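Long-range contacts in methanol--corrinoid protein co-methyltransferase (Methanosarcina barkeri, PDB 2I2X), which transfers the methyl group of methanol to the cob(I)amide carried by its partner corrinoid protein, using bound zinc, in methane formation from methanol: residues Gly288-Cys293 with Asp308-Glu313; Thr39-Asn44 with Thr332-Cys337; Gly300-Gln305 with Leu355-Asp360; Ile43-Arg48 with Leu83-Val88; Glu272-Lys277 with Met304-Cys309. All coordinates share one frame; numbering follows the deposited sequence.

Contact 1. Residues Gly288-Cys293 with Asp308-Glu313. With K (potassium ion), chain S.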
# COMPACT_ATOMS: atom_id res chain seq x y z
N GLY A 288 7.63 4.60 -8.95
CA GLY A 288 8.55 3.52 -8.68
C GLY A 288 8.18 2.78 -7.42
O GLY A 288 7.11 2.19 -7.32
N LYS A 289 9.05 2.85 -6.43
CA LYS A 289 8.87 2.10 -5.20
C LYS A 289 7.49 2.27 -4.54
O LYS A 289 7.04 1.35 -3.84
CB LYS A 289 9.98 2.43 -4.21
CG LYS A 289 9.83 3.74 -3.50
CD LYS A 289 10.74 3.77 -2.31
CE LYS A 289 11.07 5.17 -1.86
NZ LYS A 289 12.22 5.12 -0.87
N THR A 290 6.87 3.44 -4.73
CA THR A 290 5.58 3.75 -4.13
C THR A 290 4.43 3.62 -5.15
O THR A 290 3.33 4.19 -4.97
CB THR A 290 5.59 5.10 -3.42
OG1 THR A 290 6.73 5.18 -2.58
CG2 THR A 290 4.32 5.28 -2.52
N SER A 291 4.66 2.83 -6.19
CA SER A 291 3.56 2.44 -7.12
C SER A 291 3.40 0.92 -7.14
O SER A 291 2.78 0.38 -8.05
CB SER A 291 3.78 3.01 -8.54
OG SER A 291 4.98 2.49 -9.11
N THR A 292 3.95 0.24 -6.13
CA THR A 292 3.88 -1.23 -6.09
C THR A 292 2.46 -1.79 -5.99
O THR A 292 2.25 -2.96 -6.31
CB THR A 292 4.74 -1.82 -4.94
OG1 THR A 292 4.38 -1.17 -3.70
CG2 THR A 292 6.23 -1.64 -5.22
N CYS A 293 1.51 -0.98 -5.52
CA CYS A 293 0.08 -1.33 -5.57
C CYS A 293 -0.40 -1.65 -7.00
O CYS A 293 -1.33 -2.45 -7.21
CB CYS A 293 -0.77 -0.19 -5.01
SG CYS A 293 -0.17 1.48 -5.46
N ASP A 308 9.40 15.44 -10.85
CA ASP A 308 8.76 16.64 -10.35
C ASP A 308 7.50 16.27 -9.59
O ASP A 308 7.19 16.88 -8.55
CB ASP A 308 8.47 17.62 -11.49
CG ASP A 308 9.75 18.05 -12.21
OD1 ASP A 308 10.36 19.08 -11.78
OD2 ASP A 308 10.17 17.36 -13.18
N CYS A 309 6.79 15.25 -10.08
CA CYS A 309 5.66 14.68 -9.35
C CYS A 309 5.89 13.19 -9.17
O CYS A 309 6.64 12.58 -9.93
CB CYS A 309 4.33 14.99 -10.04
SG CYS A 309 4.25 16.74 -10.56
N TRP A 310 5.27 12.62 -8.14
CA TRP A 310 5.59 11.26 -7.70
C TRP A 310 4.28 10.55 -7.48
O TRP A 310 3.45 11.00 -6.67
CB TRP A 310 6.40 11.35 -6.42
CG TRP A 310 6.91 10.07 -5.80
CD1 TRP A 310 6.76 9.70 -4.49
CD2 TRP A 310 7.68 9.04 -6.43
NE1 TRP A 310 7.38 8.50 -4.26
CE2 TRP A 310 7.97 8.07 -5.43
CE3 TRP A 310 8.16 8.83 -7.73
CZ2 TRP A 310 8.71 6.90 -5.69
CZ3 TRP A 310 8.91 7.67 -8.00
CH2 TRP A 310 9.17 6.72 -6.97
N SER A 311 4.09 9.47 -8.25
CA SER A 311 2.83 8.77 -8.33
C SER A 311 2.85 7.29 -7.86
O SER A 311 3.89 6.64 -7.87
CB SER A 311 2.36 8.87 -9.78
OG SER A 311 1.37 7.89 -10.08
N ASN A 312 1.67 6.77 -7.49
CA ASN A 312 1.47 5.36 -7.11
C ASN A 312 0.87 4.55 -8.25
O ASN A 312 0.50 3.38 -8.06
CB ASN A 312 0.49 5.24 -5.93
CG ASN A 312 -0.91 5.66 -6.32
OD1 ASN A 312 -1.09 6.75 -6.84
ND2 ASN A 312 -1.90 4.78 -6.12
N GLU A 313 0.74 5.20 -9.42
CA GLU A 313 0.32 4.58 -10.69
C GLU A 313 -1.16 4.26 -10.69
O GLU A 313 -1.93 4.82 -11.46
CB GLU A 313 1.17 3.35 -11.03
CG GLU A 313 0.70 2.55 -12.24
CD GLU A 313 0.61 3.36 -13.54
OE1 GLU A 313 -0.01 2.83 -14.50
OE2 GLU A 313 1.16 4.49 -13.63
K K S . -2.07 4.17 -16.49
O HOH W 1 6.13 5.55 -6.94
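Trp310 sets its CG anti to the backbone N (chi1 -177°), which carries the indole across to Gly288, Lys289 and Thr290. Its CH2 comes to 3.3 Å from Gly288 N, and the Lys289 side chain crosses the indole at about a right angle, its CG 4.0 Å from Trp310 CZ2. Thr290 OG1 and Trp310 NE1 do not pair with each other; both hydrogen-bond to Asp336. In Ser291, OG sits between the backbone N and the carbonyl carbon (chi1 62°) and turns back to Gly288 O at 2.8 Å, in the carbonyl plane. Ser291 CB itself packs on the backbone of Asn312, 3.3 Å from its C. Beside it, Asn312 CA makes a CH...O contact of 3.1 Å with Thr290 O. No direct hydrogen bond joins the segments; instead a water over one face of the indole accepts from Gly288 N at 2.7 Å and donates to Ser311 O at 2.7 Å. Ser311 OG, in an ST turn, takes the N-H of Glu313, whose OE1 lies at a long 3.2 Å from the potassium ion that Glu86 and Glu164 also bind. This is the C-terminal end of two adjacent parallel TIM-barrel strands, where the metal site lies.

Contact 2. Residues Thr39-Asn44 with Thr332-Cys337; sequences TIPEIN and TLAYDC
Cys337, Pro41 and Leu333 carry this contact between strand 40-43 and helix 325-345. The two run almost antiparallel, at 162°, with the axes of their local segments 7.1 Å apart at closest approach. Cys337 holds its SG beside the backbone N and anti to the carbonyl carbon (chi1 -70°), and that sends the sulfur to the peptide link between Ile40 and Pro41. SG lies 3.3 Å from Pro41 N, an atom with no hydrogen to offer, and 3.7 Å from Pro41 CD. On the same residue, CB is met by Thr39 OG1 at 3.3 Å.

Pro41 fills the middle. Its ring reaches the helix with three successive carbons: CD goes to the sulfur, CG to the methyl of Ala334 at 3.9 Å, and CB to Leu333 CB at 3.7 Å. The small Ala334 lets the ring come close to the helix backbone. Leu333 then continues the contact along the strand with one branch, CD1, which touches Glu42 O at 3.6 Å and Ile43 CD1 at 4.0 Å, the leucine and isoleucine side chains crossing at about a right angle. No hydrogen bond links the segments; the seam is largely apolar.

Alternation along the strand turns Glu42 the other way, toward the inside of the barrel, where it meets Thr285 and Arg123. On the outer side helix 55-76 packs against the same residues, its Met73 on Pro41 and Ala334 and its Val69 on Ile43. Strand 40-43 itself runs between strands 80-86 and 309-311.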
# COMPACT_ATOMS: atom_id res chain seq x y z
N THR A 39 8.84 18.91 -5.06
CA THR A 39 8.17 17.74 -5.62
C THR A 39 6.73 17.68 -5.11
O THR A 39 6.43 18.17 -4.02
CB THR A 39 8.90 16.45 -5.25
OG1 THR A 39 8.99 16.34 -3.81
CG2 THR A 39 10.32 16.42 -5.86
N ILE A 40 5.84 17.08 -5.89
CA ILE A 40 4.42 17.00 -5.52
C ILE A 40 3.90 15.58 -5.65
O ILE A 40 4.13 14.93 -6.69
CB ILE A 40 3.54 17.87 -6.42
CG1 ILE A 40 3.98 19.33 -6.38
CG2 ILE A 40 2.11 17.78 -5.99
CD1 ILE A 40 3.71 20.03 -7.70
N PRO A 41 3.19 15.07 -4.61
CA PRO A 41 2.61 13.74 -4.79
C PRO A 41 1.43 13.78 -5.74
O PRO A 41 0.67 14.75 -5.75
CB PRO A 41 2.17 13.36 -3.37
CG PRO A 41 1.91 14.68 -2.68
CD PRO A 41 2.89 15.65 -3.29
N GLU A 42 1.28 12.72 -6.53
CA GLU A 42 0.19 12.60 -7.50
C GLU A 42 -0.49 11.25 -7.25
O GLU A 42 0.08 10.19 -7.54
CB GLU A 42 0.71 12.70 -8.95
CG GLU A 42 -0.36 12.53 -10.08
CD GLU A 42 0.00 13.22 -11.46
OE1 GLU A 42 1.20 13.37 -11.84
OE2 GLU A 42 -0.94 13.64 -12.18
N ILE A 43 -1.70 11.28 -6.72
CA ILE A 43 -2.38 10.04 -6.36
C ILE A 43 -3.31 9.55 -7.49
O ILE A 43 -4.05 10.34 -8.09
CB ILE A 43 -3.12 10.16 -4.99
CG1 ILE A 43 -3.73 8.82 -4.56
CG2 ILE A 43 -4.15 11.30 -5.03
CD1 ILE A 43 -2.74 7.75 -4.05
N ASN A 44 -3.24 8.24 -7.74
CA ASN A 44 -4.05 7.56 -8.75
C ASN A 44 -4.93 6.53 -8.09
O ASN A 44 -4.71 6.21 -6.92
CB ASN A 44 -3.15 6.92 -9.80
CG ASN A 44 -2.81 7.88 -10.91
OD1 ASN A 44 -3.58 8.05 -11.85
ND2 ASN A 44 -1.67 8.55 -10.79
N THR A 332 2.15 7.90 1.90
CA THR A 332 3.50 7.47 1.52
C THR A 332 4.10 8.40 0.41
O THR A 332 5.24 8.87 0.52
CB THR A 332 3.50 5.99 1.09
OG1 THR A 332 2.74 5.20 2.02
CG2 THR A 332 4.88 5.47 1.02
N LEU A 333 3.33 8.67 -0.64
CA LEU A 333 3.80 9.57 -1.68
C LEU A 333 4.18 10.92 -1.10
O LEU A 333 5.28 11.43 -1.35
CB LEU A 333 2.74 9.78 -2.78
CG LEU A 333 2.32 8.58 -3.61
CD1 LEU A 333 1.10 8.89 -4.35
CD2 LEU A 333 3.44 8.10 -4.55
N ALA A 334 3.28 11.49 -0.31
CA ALA A 334 3.54 12.82 0.22
C ALA A 334 4.77 12.84 1.13
O ALA A 334 5.51 13.83 1.17
CB ALA A 334 2.33 13.36 0.95
N TYR A 335 5.00 11.74 1.84
CA TYR A 335 6.17 11.68 2.68
C TYR A 335 7.44 11.55 1.84
O TYR A 335 8.47 12.16 2.14
CB TYR A 335 6.04 10.53 3.68
CG TYR A 335 5.47 10.90 5.04
CD1 TYR A 335 6.07 11.88 5.83
CD2 TYR A 335 4.35 10.24 5.54
CE1 TYR A 335 5.57 12.22 7.08
CE2 TYR A 335 3.83 10.57 6.79
CZ TYR A 335 4.44 11.57 7.56
OH TYR A 335 3.95 11.87 8.84
N ASP A 336 7.38 10.75 0.77
CA ASP A 336 8.50 10.62 -0.17
C ASP A 336 8.82 12.01 -0.69
O ASP A 336 9.98 12.38 -0.78
CB ASP A 336 8.18 9.69 -1.36
CG ASP A 336 8.13 8.23 -0.97
OD1 ASP A 336 8.76 7.86 0.03
OD2 ASP A 336 7.43 7.45 -1.64
N CYS A 337 7.78 12.79 -1.00
CA CYS A 337 8.00 14.15 -1.45
C CYS A 337 8.62 15.00 -0.35
O CYS A 337 9.51 15.81 -0.63
CB CYS A 337 6.73 14.79 -2.03
SG CYS A 337 6.20 14.08 -3.68

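Contact 3. Residues Gly300-Gln305 with Leu355-Asp360; sequences GNLVMQ and LMMLSD
Asp360 and the backbone of Asn301 and Leu302 make the polar part of the contact. With CG beside its backbone N (chi1 -64°), Asp360 turns its carboxylate to the start of the short 3-10 segment 302-304, and OD2 takes two N-H groups at once. Asn301 N arrives nearly along the C-O axis at 2.7 Å. Leu302 N bonds at 2.8 Å from the anti side, 33° out of the carboxylate plane. The other oxygen, OD1, receives a weak hydrogen bond from Ser359 OG and forms a salt bridge with Arg363.

A weaker polar touch is the CH...O contact of Leu302 CA with Met356 O at 3.2 Å, where loop and helix backbones run close.

Van der Waals contacts fill in around these. Met356 buries more area here than any other residue: its CB lies 3.4 Å from Asn301 O, and its sulfur meets Met304 CB at 3.5 Å. Leu302 packs CB on Asp360 CB at 3.6 Å, while its CD1 lies 4.3 Å from Met357 CG. Next to it the extended Gln305 crosses Met357 obliquely, Gln305 OE1 3.5 Å from Met357 CG; the amide itself is held by Tyr372 N and Leu370 O.

Asn301 and Asp360 also pack on Tyr335 of the second subunit. A buried carboxylate with two backbone donors on one oxygen and an arginine on the other is probably ionised, and its charge would suit the positive end of the 3-10 turn.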
# COMPACT_ATOMS: atom_id res chain seq x y z
N GLY A 300 13.01 1.16 -8.31
CA GLY A 300 12.10 1.76 -7.35
C GLY A 300 12.51 3.15 -6.90
O GLY A 300 11.64 4.02 -6.75
N ASN A 301 13.82 3.35 -6.65
CA ASN A 301 14.35 4.60 -6.12
C ASN A 301 14.95 5.46 -7.21
O ASN A 301 14.84 6.68 -7.19
CB ASN A 301 15.44 4.35 -5.08
CG ASN A 301 14.92 3.78 -3.75
OD1 ASN A 301 15.39 2.75 -3.28
ND2 ASN A 301 13.98 4.46 -3.14
N LEU A 302 15.59 4.83 -8.19
CA LEU A 302 16.27 5.58 -9.21
C LEU A 302 15.36 6.60 -9.92
O LEU A 302 15.81 7.71 -10.22
CB LEU A 302 16.91 4.63 -10.21
CG LEU A 302 17.60 5.22 -11.45
CD1 LEU A 302 18.68 4.30 -11.90
CD2 LEU A 302 16.60 5.50 -12.57
N VAL A 303 14.10 6.24 -10.18
CA VAL A 303 13.20 7.13 -10.91
C VAL A 303 12.85 8.44 -10.18
O VAL A 303 12.22 9.33 -10.77
CB VAL A 303 11.86 6.41 -11.28
CG1 VAL A 303 12.09 5.42 -12.43
CG2 VAL A 303 11.25 5.71 -10.05
N MET A 304 13.22 8.56 -8.90
CA MET A 304 12.90 9.77 -8.14
C MET A 304 13.96 10.83 -8.45
O MET A 304 13.74 12.04 -8.21
CB MET A 304 12.90 9.52 -6.61
CG MET A 304 11.69 8.75 -6.03
SD MET A 304 11.56 8.54 -4.21
CE MET A 304 12.83 7.31 -4.05
N GLN A 305 15.08 10.37 -9.00
CA GLN A 305 16.31 11.13 -9.11
C GLN A 305 16.07 12.55 -9.63
O GLN A 305 16.75 13.49 -9.24
CB GLN A 305 17.29 10.38 -10.02
CG GLN A 305 16.84 10.35 -11.49
CD GLN A 305 17.54 9.31 -12.35
OE1 GLN A 305 18.70 8.95 -12.13
NE2 GLN A 305 16.84 8.84 -13.37
N LEU A 355 22.09 9.25 -4.59
CA LEU A 355 21.84 8.09 -3.75
C LEU A 355 20.68 7.27 -4.37
O LEU A 355 20.78 6.05 -4.56
CB LEU A 355 21.52 8.54 -2.32
CG LEU A 355 22.42 8.39 -1.08
CD1 LEU A 355 23.86 8.05 -1.33
CD2 LEU A 355 22.33 9.62 -0.22
N MET A 356 19.61 7.96 -4.74
CA MET A 356 18.46 7.32 -5.38
C MET A 356 18.90 6.62 -6.65
O MET A 356 18.52 5.49 -6.90
CB MET A 356 17.34 8.33 -5.69
CG MET A 356 16.93 9.09 -4.48
SD MET A 356 15.75 10.40 -4.76
CE MET A 356 16.49 11.21 -6.11
N MET A 357 19.75 7.30 -7.43
CA MET A 357 20.19 6.76 -8.70
C MET A 357 21.03 5.52 -8.42
O MET A 357 20.75 4.45 -8.96
CB MET A 357 20.95 7.84 -9.51
CG MET A 357 21.57 7.36 -10.82
SD MET A 357 23.07 6.34 -10.65
CE MET A 357 24.22 7.52 -9.91
N LEU A 358 22.06 5.67 -7.60
CA LEU A 358 23.02 4.57 -7.34
C LEU A 358 22.37 3.29 -6.77
O LEU A 358 22.80 2.15 -7.08
CB LEU A 358 24.19 5.04 -6.45
CG LEU A 358 25.30 4.01 -6.20
CD1 LEU A 358 25.89 3.50 -7.52
CD2 LEU A 358 26.41 4.58 -5.29
N SER A 359 21.35 3.49 -5.95
CA SER A 359 20.48 2.42 -5.42
C SER A 359 20.15 1.35 -6.46
O SER A 359 20.22 0.14 -6.19
CB SER A 359 19.18 3.05 -4.91
OG SER A 359 18.18 2.07 -4.67
N ASP A 360 19.77 1.79 -7.64
CA ASP A 360 19.21 0.89 -8.63
C ASP A 360 20.05 0.79 -9.89
O ASP A 360 19.78 -0.08 -10.70
CB ASP A 360 17.80 1.34 -8.99
CG ASP A 360 16.84 1.27 -7.81
OD1 ASP A 360 17.07 0.44 -6.93
OD2 ASP A 360 15.84 2.03 -7.78

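Contact 4. Residues Ile43-Arg48 with Leu83-Val88; sequences INYAPR and LETEHV. With K (potassium ion), chain S.
Tyr45 and Glu84 meet in the closely packed part of the contact. A chi1 of 37° lays the phenol across the neighbouring strand, so that Glu84 O sits over one ring face, 3.2 Å from Tyr45 CZ and offset toward the rim. At the ring edge the Tyr45 hydroxyl shares a 2.8 Å hydrogen bond with Thr85 OG1, which also pairs with Gln105. Alongside, Asn44 ND2 bonds to Glu84 OE1 at 2.9 Å; the acceptor lies in the amide plane, whereas the donor comes from above the carboxylate, the two planes being 70° apart. OE2 of Glu84 is taken by Thr125 and Lys267, so this buried carboxylate has partners on both oxygens.

The strands themselves are joined by Glu84 N donating to Ile43 O at 2.9 Å, beside a parallel bridge from Ile43 to Leu83. Strands 40-43 and 80-86, with helix 55-76 between them in the chain, form a beta-alpha-beta crossover of the TIM barrel.

Past the bridge the two segments part and two waters bridge them. One water accepts from Tyr45 N at 3.1 Å and from Glu86 N, and lies close to Asn44 OD1 and Glu84 O. A second stands between Tyr45 O and Glu86 OE1, 2.6 Å from the latter. Glu86 OE2 binds the potassium ion at 2.3 Å and also takes a hydrogen bond from Lys267. At the far end Pro47 and the partly exposed Val88 reach toward each other tip to tip, Pro47 CG to Val88 CG1 at 4.1 Å.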
# COMPACT_ATOMS: atom_id res chain seq x y z
N ILE A 43 -1.70 11.28 -6.72
CA ILE A 43 -2.38 10.04 -6.36
C ILE A 43 -3.31 9.55 -7.49
O ILE A 43 -4.05 10.34 -8.09
CB ILE A 43 -3.12 10.16 -4.99
CG1 ILE A 43 -3.73 8.82 -4.56
CG2 ILE A 43 -4.15 11.30 -5.03
CD1 ILE A 43 -2.74 7.75 -4.05
N ASN A 44 -3.24 8.24 -7.74
CA ASN A 44 -4.05 7.56 -8.75
C ASN A 44 -4.93 6.53 -8.09
O ASN A 44 -4.71 6.21 -6.92
CB ASN A 44 -3.15 6.92 -9.80
CG ASN A 44 -2.81 7.88 -10.91
OD1 ASN A 44 -3.58 8.05 -11.85
ND2 ASN A 44 -1.67 8.55 -10.79
N TYR A 45 -5.94 6.05 -8.82
CA TYR A 45 -7.04 5.25 -8.24
C TYR A 45 -7.94 4.73 -9.35
O TYR A 45 -8.02 5.34 -10.41
CB TYR A 45 -7.89 6.11 -7.29
CG TYR A 45 -8.07 7.54 -7.77
CD1 TYR A 45 -9.07 7.88 -8.67
CD2 TYR A 45 -7.22 8.55 -7.33
CE1 TYR A 45 -9.20 9.21 -9.10
CE2 TYR A 45 -7.35 9.84 -7.75
CZ TYR A 45 -8.34 10.17 -8.63
OH TYR A 45 -8.44 11.48 -9.04
N ALA A 46 -8.59 3.59 -9.11
CA ALA A 46 -9.60 3.01 -9.99
C ALA A 46 -10.82 2.70 -9.10
O ALA A 46 -10.67 2.10 -8.03
CB ALA A 46 -9.09 1.72 -10.65
N PRO A 47 -12.02 3.11 -9.53
CA PRO A 47 -13.21 2.75 -8.80
C PRO A 47 -13.44 1.24 -8.82
O PRO A 47 -12.81 0.52 -9.60
CB PRO A 47 -14.33 3.49 -9.54
CG PRO A 47 -13.80 3.83 -10.88
CD PRO A 47 -12.30 3.95 -10.73
N ARG A 48 -14.28 0.74 -7.92
CA ARG A 48 -14.61 -0.67 -7.90
C ARG A 48 -15.54 -0.99 -9.09
O ARG A 48 -16.19 -0.08 -9.57
CB ARG A 48 -15.25 -1.04 -6.57
CG ARG A 48 -14.29 -1.05 -5.40
CD ARG A 48 -15.04 -0.91 -4.10
NE ARG A 48 -15.56 0.44 -3.87
CZ ARG A 48 -16.00 0.88 -2.68
NH1 ARG A 48 -15.95 0.09 -1.61
NH2 ARG A 48 -16.45 2.13 -2.54
N LEU A 83 -4.42 15.18 -7.85
CA LEU A 83 -5.23 13.98 -8.09
C LEU A 83 -5.25 13.65 -9.59
O LEU A 83 -5.49 14.53 -10.43
CB LEU A 83 -6.66 14.15 -7.55
CG LEU A 83 -6.87 14.22 -6.01
CD1 LEU A 83 -6.62 15.64 -5.35
CD2 LEU A 83 -8.26 13.68 -5.62
N GLU A 84 -4.96 12.41 -9.93
CA GLU A 84 -5.08 12.00 -11.30
C GLU A 84 -6.21 10.98 -11.49
O GLU A 84 -6.15 9.87 -10.94
CB GLU A 84 -3.76 11.46 -11.89
CG GLU A 84 -3.98 10.93 -13.34
CD GLU A 84 -2.79 10.25 -13.97
OE1 GLU A 84 -1.76 10.02 -13.29
OE2 GLU A 84 -2.90 9.92 -15.17
N THR A 85 -7.20 11.36 -12.30
CA THR A 85 -8.28 10.46 -12.69
C THR A 85 -8.03 9.88 -14.08
O THR A 85 -8.14 10.60 -15.08
CB THR A 85 -9.65 11.18 -12.68
OG1 THR A 85 -9.82 11.85 -11.42
CG2 THR A 85 -10.79 10.22 -12.87
N GLU A 86 -7.70 8.60 -14.15
CA GLU A 86 -7.60 7.90 -15.42
C GLU A 86 -8.95 7.40 -15.81
O GLU A 86 -9.42 6.44 -15.24
CB GLU A 86 -6.66 6.71 -15.33
CG GLU A 86 -5.24 7.14 -15.06
CD GLU A 86 -4.26 6.00 -15.04
OE1 GLU A 86 -4.42 5.06 -14.23
OE2 GLU A 86 -3.30 6.05 -15.84
N HIS A 87 -9.57 8.01 -16.81
CA HIS A 87 -10.89 7.60 -17.30
C HIS A 87 -11.04 6.08 -17.40
O HIS A 87 -10.22 5.43 -18.00
CB HIS A 87 -11.19 8.25 -18.65
CG HIS A 87 -11.54 9.70 -18.55
ND1 HIS A 87 -12.27 10.36 -19.52
CD2 HIS A 87 -11.29 10.63 -17.59
CE1 HIS A 87 -12.43 11.62 -19.18
NE2 HIS A 87 -11.85 11.81 -18.01
N VAL A 88 -12.07 5.52 -16.76
CA VAL A 88 -12.63 4.25 -17.22
C VAL A 88 -13.23 4.53 -18.61
O VAL A 88 -13.61 5.67 -18.91
CB VAL A 88 -13.74 3.68 -16.29
CG1 VAL A 88 -13.19 3.33 -14.92
CG2 VAL A 88 -14.91 4.64 -16.19
K K S . -2.07 4.17 -16.49
O HOH W 2 -6.19 7.32 -11.68
O HOH W 3 -5.94 4.29 -12.24

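Contact 5. Residues Glu272-Lys277 with Met304-Cys309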
# COMPACT_ATOMS: atom_id res chain seq x y z
N GLU A 272 10.41 6.73 -19.48
CA GLU A 272 11.31 7.40 -20.38
C GLU A 272 11.32 8.93 -20.18
O GLU A 272 12.12 9.64 -20.80
CB GLU A 272 10.95 7.06 -21.84
CG GLU A 272 9.60 7.65 -22.39
CD GLU A 272 8.37 6.86 -21.96
OE1 GLU A 272 7.28 7.11 -22.56
OE2 GLU A 272 8.47 6.01 -21.02
N ASN A 273 10.42 9.43 -19.32
CA ASN A 273 10.35 10.88 -19.02
C ASN A 273 11.68 11.46 -18.56
O ASN A 273 11.94 12.67 -18.73
CB ASN A 273 9.26 11.21 -17.99
CG ASN A 273 7.86 11.05 -18.55
OD1 ASN A 273 7.65 10.93 -19.76
ND2 ASN A 273 6.87 11.01 -17.64
N ILE A 274 12.54 10.62 -17.98
CA ILE A 274 13.84 11.14 -17.57
C ILE A 274 14.64 11.63 -18.81
O ILE A 274 15.23 12.73 -18.82
CB ILE A 274 14.63 10.15 -16.67
CG1 ILE A 274 16.00 10.71 -16.29
CG2 ILE A 274 14.80 8.77 -17.37
CD1 ILE A 274 15.99 11.91 -15.43
N ILE A 275 14.64 10.82 -19.87
CA ILE A 275 15.24 11.26 -21.12
C ILE A 275 14.53 12.53 -21.63
O ILE A 275 15.19 13.45 -22.02
CB ILE A 275 15.20 10.15 -22.17
CG1 ILE A 275 16.00 8.95 -21.68
CG2 ILE A 275 15.80 10.63 -23.47
CD1 ILE A 275 15.60 7.65 -22.31
N VAL A 276 13.21 12.57 -21.56
CA VAL A 276 12.43 13.68 -22.10
C VAL A 276 12.70 15.00 -21.38
O VAL A 276 12.78 16.07 -22.02
CB VAL A 276 10.90 13.34 -22.11
CG1 VAL A 276 10.06 14.54 -22.50
CG2 VAL A 276 10.60 12.17 -23.06
N LYS A 277 12.87 14.90 -20.06
CA LYS A 277 13.20 16.04 -19.21
C LYS A 277 14.55 16.60 -19.60
O LYS A 277 14.68 17.81 -19.74
CB LYS A 277 13.21 15.66 -17.72
CG LYS A 277 13.47 16.87 -16.82
CD LYS A 277 13.13 16.61 -15.39
CE LYS A 277 13.32 17.86 -14.49
NZ LYS A 277 12.92 17.51 -13.11
N MET A 304 13.22 8.56 -8.90
CA MET A 304 12.90 9.77 -8.14
C MET A 304 13.96 10.83 -8.45
O MET A 304 13.74 12.04 -8.21
CB MET A 304 12.90 9.52 -6.61
CG MET A 304 11.69 8.75 -6.03
SD MET A 304 11.56 8.54 -4.21
CE MET A 304 12.83 7.31 -4.05
N GLN A 305 15.08 10.37 -9.00
CA GLN A 305 16.31 11.13 -9.11
C GLN A 305 16.07 12.55 -9.63
O GLN A 305 16.75 13.49 -9.24
CB GLN A 305 17.29 10.38 -10.02
CG GLN A 305 16.84 10.35 -11.49
CD GLN A 305 17.54 9.31 -12.35
OE1 GLN A 305 18.70 8.95 -12.13
NE2 GLN A 305 16.84 8.84 -13.37
N CYS A 306 15.11 12.68 -10.56
CA CYS A 306 14.76 13.96 -11.14
C CYS A 306 13.27 14.13 -11.34
O CYS A 306 12.87 14.91 -12.20
CB CYS A 306 15.48 14.17 -12.46
SG CYS A 306 17.28 14.08 -12.40
N CYS A 307 12.43 13.44 -10.59
CA CYS A 307 11.00 13.61 -10.77
C CYS A 307 10.54 14.99 -10.33
O CYS A 307 11.19 15.63 -9.54
CB CYS A 307 10.23 12.54 -10.00
SG CYS A 307 10.36 12.70 -8.20
N ASP A 308 9.40 15.44 -10.85
CA ASP A 308 8.76 16.64 -10.35
C ASP A 308 7.50 16.27 -9.59
O ASP A 308 7.19 16.88 -8.55
CB ASP A 308 8.47 17.62 -11.49
CG ASP A 308 9.75 18.05 -12.21
OD1 ASP A 308 10.36 19.08 -11.78
OD2 ASP A 308 10.17 17.36 -13.18
N CYS A 309 6.79 15.25 -10.08
CA CYS A 309 5.66 14.68 -9.35
C CYS A 309 5.89 13.19 -9.17
O CYS A 309 6.64 12.58 -9.93
CB CYS A 309 4.33 14.99 -10.04
SG CYS A 309 4.25 16.74 -10.56
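The loop leading into barrel strand 309-311 rests on the early part of helix 273-280, where Lys277 and Ile274 meet it. Lys277 runs fully extended from a CG anti to the backbone N (chi1 -177°), which carries its ammonium beyond the helix surface to the loop. There NZ donates to Cys306 O at 2.8 Å, tilted 28° from the carbonyl plane. It also forms a salt bridge with Asp308 OD2 at 2.8 Å, met on the syn side but 30° out of the carboxylate plane, the lysine and aspartate coming from opposite directions. Thr18 O and Val21 O are further acceptors, so four oxygens accept from this nitrogen, which would favour its positive charge. Asp308 OD2 in turn takes the backbone N-H of Met284.

One helix turn earlier, the contact becomes mostly apolar. Ile274 CD1 touches Cys306 CB at 3.8 Å, with the sulfur close by, and its CG1 lies 3.6 Å from Gln305 NE2, the two side chains crossing at about a right angle; Leu370 O and Tyr372 N hold that amide.

Helix 372-383 packs on Ile274 and Ile275, and helix 240-259 lies against Ile275 and Val276. On the barrel side, strand 285-287 touches Asn273 of the helix, Cys307 of the loop and Cys309 at the start of the next strand.

In the fold
From the N terminus, contacts 2 and 4 both start around strand 40-43. Contact 4 closes first, at strand 80-86, after one helix. Contact 2 waits until helix 325-345 and so encloses contacts 1 and 5. Contact 5 opens on helix 273-280 and contact 1 just after strand 285-287; both end at the run into and along strand 309-311, sharing Asp308 and Cys309. Contact 3 leaves from the intervening loop, sharing Met304 and Gln305 with contact 5, crosses contacts 1 and 2, and closes on helix 349-361. Strand 309-311 lies next to strand 40-43, joining contacts 1 and 2, while Glu313 and Glu86 bring contacts 1 and 4 to one potassium ion.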